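Local coordinates for protein esterase (Uncultured bacterium, PDB 5EGN) that hydrolyses esters and degrades N-acyl-homoserine lactones, the signal molecules of bacterial quorum sensing, at residues P27-N31 / S173-K177; P62-Y66 / H178-A183. The protein carries 2 engineered substitutions. All coordinates share one frame; numbering follows the deposited sequence.

Contacts 1 and 2 bring successive parts of the cap, the loop 173-177 and the helix 177-185 that follows it, against two different loops of the alpha/beta hydrolase body. Contact 1 is buried: residues 27-31, after strand 21-25, meet the cap through an aromatic pair and side-chain amides. Contact 2 lies farther out and is only partly buried; there the loop 62-66, leading into helix 68-81, uses a tyrosine on small aliphatic groups, with a weak histidine bond to a loop carbonyl as its polar part. The two join through Phe180, whose CB lies 3.6 Å from Phe175 CZ, and through Ala183, which Phe28 also touches.

Contact 1 (P27-N31 / S173-K177); sequences PFSTN and SNFPK
Phe28 and Phe175 form a T-shaped pair in which the edge of Phe175 is directed at the face of Phe28. Their centroids are 5.2 Å apart and the planes stand at 79°, with Phe28 CZ and Phe175 CZ 3.7 Å from each other. Phe175 has its CG turned away from its own backbone N (chi1 -176°), which carries the ring across to the turn 27-30 and lays one face over Ser29. Ser29 CA sits 3.8 Å from the ring centroid in a CH-pi contact, while its CB lies over the same face, nearly at the centre, with CD2 its nearest ring atom. Replacing Phe175 by an alanine is likely to leave Phe28 without its edge-on partner and to open a gap beside Ser29.

The polar contacts run through the side-chain amide of Asn174, which uses both its ends. Asn31 ND2 donates to Asn174 OD1 at 2.6 Å, coming from above the carbonyl plane, and the two amides are turned 73° against each other. Asn174 ND2 makes a weak, bent bond of 3.0 Å to Ser29 O and another bond to His168 O. The type II beta turn from Pro27 to Thr30 has only a weak backbone bond, and Thr30 OG1 adds a side-chain bond of 2.7 Å to Pro27 O.

His56 meets both phenylalanine rings. Pro27 touches Ser93, probably the serine of the nucleophile elbow, so the loop after strand 21-25 runs beside the likely active site. Helices 138-146, 159-168 and 177-185 pack around the contact, and Phe40 of the second subunit reaches both asparagines.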
loop_
_atom_site.group_PDB
_atom_site.type_symbol
_atom_site.label_atom_id
_atom_site.label_comp_id
_atom_site.label_asym_id
_atom_site.label_seq_id
_atom_site.Cartn_x
_atom_site.Cartn_y
_atom_site.Cartn_z
ATOM N N PRO A 27 9.405 7.564 -3.441
ATOM C CA PRO A 27 9.878 8.337 -4.597
ATOM C C PRO A 27 8.915 9.446 -5.014
ATOM O O PRO A 27 7.801 9.535 -4.499
ATOM C CB PRO A 27 9.993 7.281 -5.701
ATOM C CG PRO A 27 9.018 6.238 -5.315
ATOM C CD PRO A 27 9.088 6.174 -3.816
ATOM N N PHE A 28 9.359 10.275 -5.951
ATOM C CA PHE A 28 8.596 11.428 -6.416
ATOM C C PHE A 28 7.294 11.008 -7.101
ATOM O O PHE A 28 7.250 9.988 -7.788
ATOM C CB PHE A 28 9.463 12.266 -7.363
ATOM C CG PHE A 28 8.955 13.662 -7.585
ATOM C CD1 PHE A 28 8.637 14.481 -6.514
ATOM C CD2 PHE A 28 8.827 14.165 -8.868
ATOM C CE1 PHE A 28 8.179 15.771 -6.725
ATOM C CE2 PHE A 28 8.372 15.452 -9.084
ATOM C CZ PHE A 28 8.047 16.255 -8.010
ATOM N N SER A 29 6.243 11.799 -6.873
ATOM C CA SER A 29 4.907 11.616 -7.461
ATOM C C SER A 29 4.127 10.437 -6.874
ATOM O O SER A 29 2.962 10.235 -7.215
ATOM C CB SER A 29 4.993 11.451 -8.982
ATOM O OG SER A 29 5.267 10.106 -9.327
ATOM N N THR A 30 4.758 9.665 -5.996
ATOM C CA THR A 30 4.083 8.538 -5.362
ATOM C C THR A 30 3.690 8.881 -3.931
ATOM O O THR A 30 3.545 10.053 -3.583
ATOM C CB THR A 30 4.966 7.277 -5.347
ATOM O OG1 THR A 30 6.045 7.456 -4.420
ATOM C CG2 THR A 30 5.532 7.004 -6.731
ATOM N N ASN A 31 3.511 7.851 -3.110
ATOM C CA ASN A 31 3.285 8.032 -1.681
ATOM C C ASN A 31 3.752 6.820 -0.883
ATOM O O ASN A 31 4.392 5.920 -1.426
ATOM C CB ASN A 31 1.809 8.311 -1.388
ATOM C CG ASN A 31 0.891 7.223 -1.905
ATOM O OD1 ASN A 31 0.803 6.138 -1.330
ATOM N ND2 ASN A 31 0.184 7.516 -2.989
ATOM N N SER A 173 -5.471 14.116 -6.806
ATOM C CA SER A 173 -5.704 13.899 -5.386
ATOM C C SER A 173 -4.434 13.410 -4.697
ATOM O O SER A 173 -4.218 13.671 -3.516
ATOM C CB SER A 173 -6.835 12.893 -5.179
ATOM O OG SER A 173 -7.833 13.042 -6.174
ATOM N N ASN A 174 -3.600 12.698 -5.446
ATOM C CA ASN A 174 -2.347 12.174 -4.919
ATOM C C ASN A 174 -1.174 13.086 -5.250
ATOM O O ASN A 174 -0.323 13.358 -4.403
ATOM C CB ASN A 174 -2.090 10.768 -5.466
ATOM C CG ASN A 174 -0.733 10.224 -5.070
ATOM O OD1 ASN A 174 -0.535 9.782 -3.940
ATOM N ND2 ASN A 174 0.210 10.244 -6.007
ATOM N N PHE A 175 -1.141 13.560 -6.489
ATOM C CA PHE A 175 -0.041 14.383 -6.969
ATOM C C PHE A 175 -0.559 15.431 -7.942
ATOM O O PHE A 175 -0.654 15.176 -9.142
ATOM C CB PHE A 175 1.021 13.506 -7.634
ATOM C CG PHE A 175 2.242 14.255 -8.081
ATOM C CD1 PHE A 175 3.141 14.756 -7.155
ATOM C CD2 PHE A 175 2.506 14.435 -9.428
ATOM C CE1 PHE A 175 4.272 15.438 -7.562
ATOM C CE2 PHE A 175 3.637 15.115 -9.842
ATOM C CZ PHE A 175 4.521 15.617 -8.907
ATOM N N PRO A 176 -0.909 16.617 -7.425
ATOM C CA PRO A 176 -1.424 17.689 -8.281
ATOM C C PRO A 176 -0.320 18.328 -9.111
ATOM O O PRO A 176 0.858 18.183 -8.793
ATOM C CB PRO A 176 -2.010 18.684 -7.280
ATOM C CG PRO A 176 -1.219 18.481 -6.050
ATOM C CD PRO A 176 -0.841 17.023 -6.011
ATOM N N LYS A 177 -0.709 19.032 -10.167
ATOM C CA LYS A 177 0.241 19.581 -11.127
ATOM C C LYS A 177 1.098 20.701 -10.543
ATOM O O LYS A 177 2.273 20.856 -10.897
ATOM C CB LYS A 177 -0.511 20.086 -12.357
ATOM C CG LYS A 177 0.381 20.445 -13.518
ATOM C CD LYS A 177 1.364 19.337 -13.835
ATOM C CE LYS A 177 2.636 19.942 -14.397
ATOM N NZ LYS A 177 2.367 20.855 -15.546
#

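Contact 2 (P62-Y66 / H178-A183); sequences PATGY and HVFDAA
Tyr66 lies lengthwise against helix 177-185, meeting Ala183 with its base and Val179 with its tip. At the near end Tyr66 CB is 3.8 Å from Ala183 CA, and the two CB atoms also touch. With CG anti to the carbonyl carbon (chi1 -65°), the ring is directed back along the helix. Tyr66 CD2 then comes to 3.5 Å from Ala182 CB, and CE2 continues past the same methyl. Farther out, CE1 and CZ lie under Val179 CG1, which stands over one face, 4.2 Å from the ring centroid in a CH-pi contact. The alanine and valine contacts thus follow one side of the helix, about one turn apart. In this alpha/beta hydrolase fold they join the loop between strand 47-51 and helix 68-81 to a helix of the cap inserted after strand 110-116. At the tip, Tyr66 OH packs 3.3 Å from Val179 CG2 and is placed within hydrogen-bonding distance of Pro62 O, four residues back in the same loop, although the modelled separation is doubtfully short.

Pro62 O also lies at the edge of the His178 ring, in its plane, where NE2 makes a weak bond to it at 3.3 Å; the stronger partner of NE2 is Lys61 O. Val179 CG2 lies 3.6 Å above the plane of that imidazole, offset toward the rim. Toward the surface, the carbonyl oxygen of Ala63 rests 3.2 Å from Ala182 CB.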
loop_
_atom_site.group_PDB
_atom_site.type_symbol
_atom_site.label_atom_id
_atom_site.label_comp_id
_atom_site.label_asym_id
_atom_site.label_seq_id
_atom_site.Cartn_x
_atom_site.Cartn_y
_atom_site.Cartn_z
ATOM N N PRO A 62 0.945 22.400 -0.302
ATOM C CA PRO A 62 1.041 23.857 -0.438
ATOM C C PRO A 62 1.505 24.266 -1.829
ATOM O O PRO A 62 2.042 23.442 -2.568
ATOM C CB PRO A 62 2.076 24.243 0.623
ATOM C CG PRO A 62 2.892 23.016 0.815
ATOM C CD PRO A 62 1.937 21.873 0.652
ATOM N N ALA A 63 1.295 25.530 -2.178
ATOM C CA ALA A 63 1.627 26.017 -3.509
ATOM C C ALA A 63 3.134 26.053 -3.737
ATOM O O ALA A 63 3.603 25.806 -4.847
ATOM C CB ALA A 63 1.027 27.392 -3.730
ATOM N N THR A 64 3.888 26.363 -2.687
ATOM C CA THR A 64 5.343 26.446 -2.781
ATOM C C THR A 64 6.032 25.940 -1.519
ATOM O O THR A 64 5.407 25.813 -0.466
ATOM C CB THR A 64 5.812 27.891 -3.043
ATOM O OG1 THR A 64 5.038 28.798 -2.248
ATOM C CG2 THR A 64 5.651 28.251 -4.510
ATOM N N GLY A 65 7.326 25.658 -1.633
ATOM C CA GLY A 65 8.113 25.188 -0.506
ATOM C C GLY A 65 8.512 23.735 -0.654
ATOM O O GLY A 65 8.267 22.919 0.234
ATOM N N TYR A 66 9.134 23.409 -1.782
ATOM C CA TYR A 66 9.493 22.028 -2.071
ATOM C C TYR A 66 10.989 21.861 -2.291
ATOM O O TYR A 66 11.417 21.236 -3.261
ATOM C CB TYR A 66 8.717 21.526 -3.289
ATOM C CG TYR A 66 7.228 21.447 -3.048
ATOM C CD1 TYR A 66 6.685 20.427 -2.280
ATOM C CD2 TYR A 66 6.368 22.398 -3.577
ATOM C CE1 TYR A 66 5.328 20.353 -2.051
ATOM C CE2 TYR A 66 5.006 22.331 -3.355
ATOM C CZ TYR A 66 4.493 21.306 -2.590
ATOM O OH TYR A 66 3.138 21.234 -2.363
ATOM N N HIS A 178 0.504 21.476 -9.642
ATOM C CA HIS A 178 1.188 22.623 -9.061
ATOM C C HIS A 178 2.340 22.195 -8.158
ATOM O O HIS A 178 3.290 22.947 -7.958
ATOM C CB HIS A 178 0.205 23.498 -8.280
ATOM C CG HIS A 178 -0.115 22.981 -6.911
ATOM N ND1 HIS A 178 -1.180 22.143 -6.661
ATOM C CD2 HIS A 178 0.481 23.200 -5.715
ATOM C CE1 HIS A 178 -1.220 21.859 -5.371
ATOM N NE2 HIS A 178 -0.223 22.487 -4.775
ATOM N N VAL A 179 2.250 20.989 -7.606
ATOM C CA VAL A 179 3.337 20.453 -6.798
ATOM C C VAL A 179 4.524 20.123 -7.694
ATOM O O VAL A 179 5.672 20.416 -7.350
ATOM C CB VAL A 179 2.904 19.203 -6.013
ATOM C CG1 VAL A 179 4.106 18.530 -5.370
ATOM C CG2 VAL A 179 1.889 19.584 -4.957
ATOM N N PHE A 180 4.245 19.525 -8.848
ATOM C CA PHE A 180 5.291 19.260 -9.828
ATOM C C PHE A 180 5.942 20.572 -10.251
ATOM O O PHE A 180 7.163 20.712 -10.184
ATOM C CB PHE A 180 4.735 18.523 -11.049
ATOM C CG PHE A 180 5.760 18.262 -12.120
ATOM C CD1 PHE A 180 5.844 19.080 -13.236
ATOM C CD2 PHE A 180 6.651 17.206 -12.001
ATOM C CE1 PHE A 180 6.788 18.842 -14.216
ATOM C CE2 PHE A 180 7.594 16.964 -12.979
ATOM C CZ PHE A 180 7.662 17.785 -14.086
ATOM N N ASP A 181 5.122 21.534 -10.666
ATOM C CA ASP A 181 5.627 22.831 -11.112
ATOM C C ASP A 181 6.476 23.528 -10.045
ATOM O O ASP A 181 7.551 24.054 -10.340
ATOM C CB ASP A 181 4.465 23.730 -11.529
ATOM C CG ASP A 181 3.770 23.236 -12.784
ATOM O OD1 ASP A 181 4.436 22.582 -13.612
ATOM O OD2 ASP A 181 2.561 23.505 -12.942
ATOM N N ALA A 182 5.993 23.518 -8.806
ATOM C CA ALA A 182 6.689 24.171 -7.703
ATOM C C ALA A 182 8.011 23.482 -7.380
ATOM O O ALA A 182 9.020 24.145 -7.139
ATOM C CB ALA A 182 5.804 24.211 -6.472
ATOM N N ALA A 183 7.999 22.153 -7.372
ATOM C CA ALA A 183 9.207 21.380 -7.102
ATOM C C ALA A 183 10.256 21.608 -8.186
ATOM O O ALA A 183 11.444 21.732 -7.892
ATOM C CB ALA A 183 8.877 19.899 -6.986
#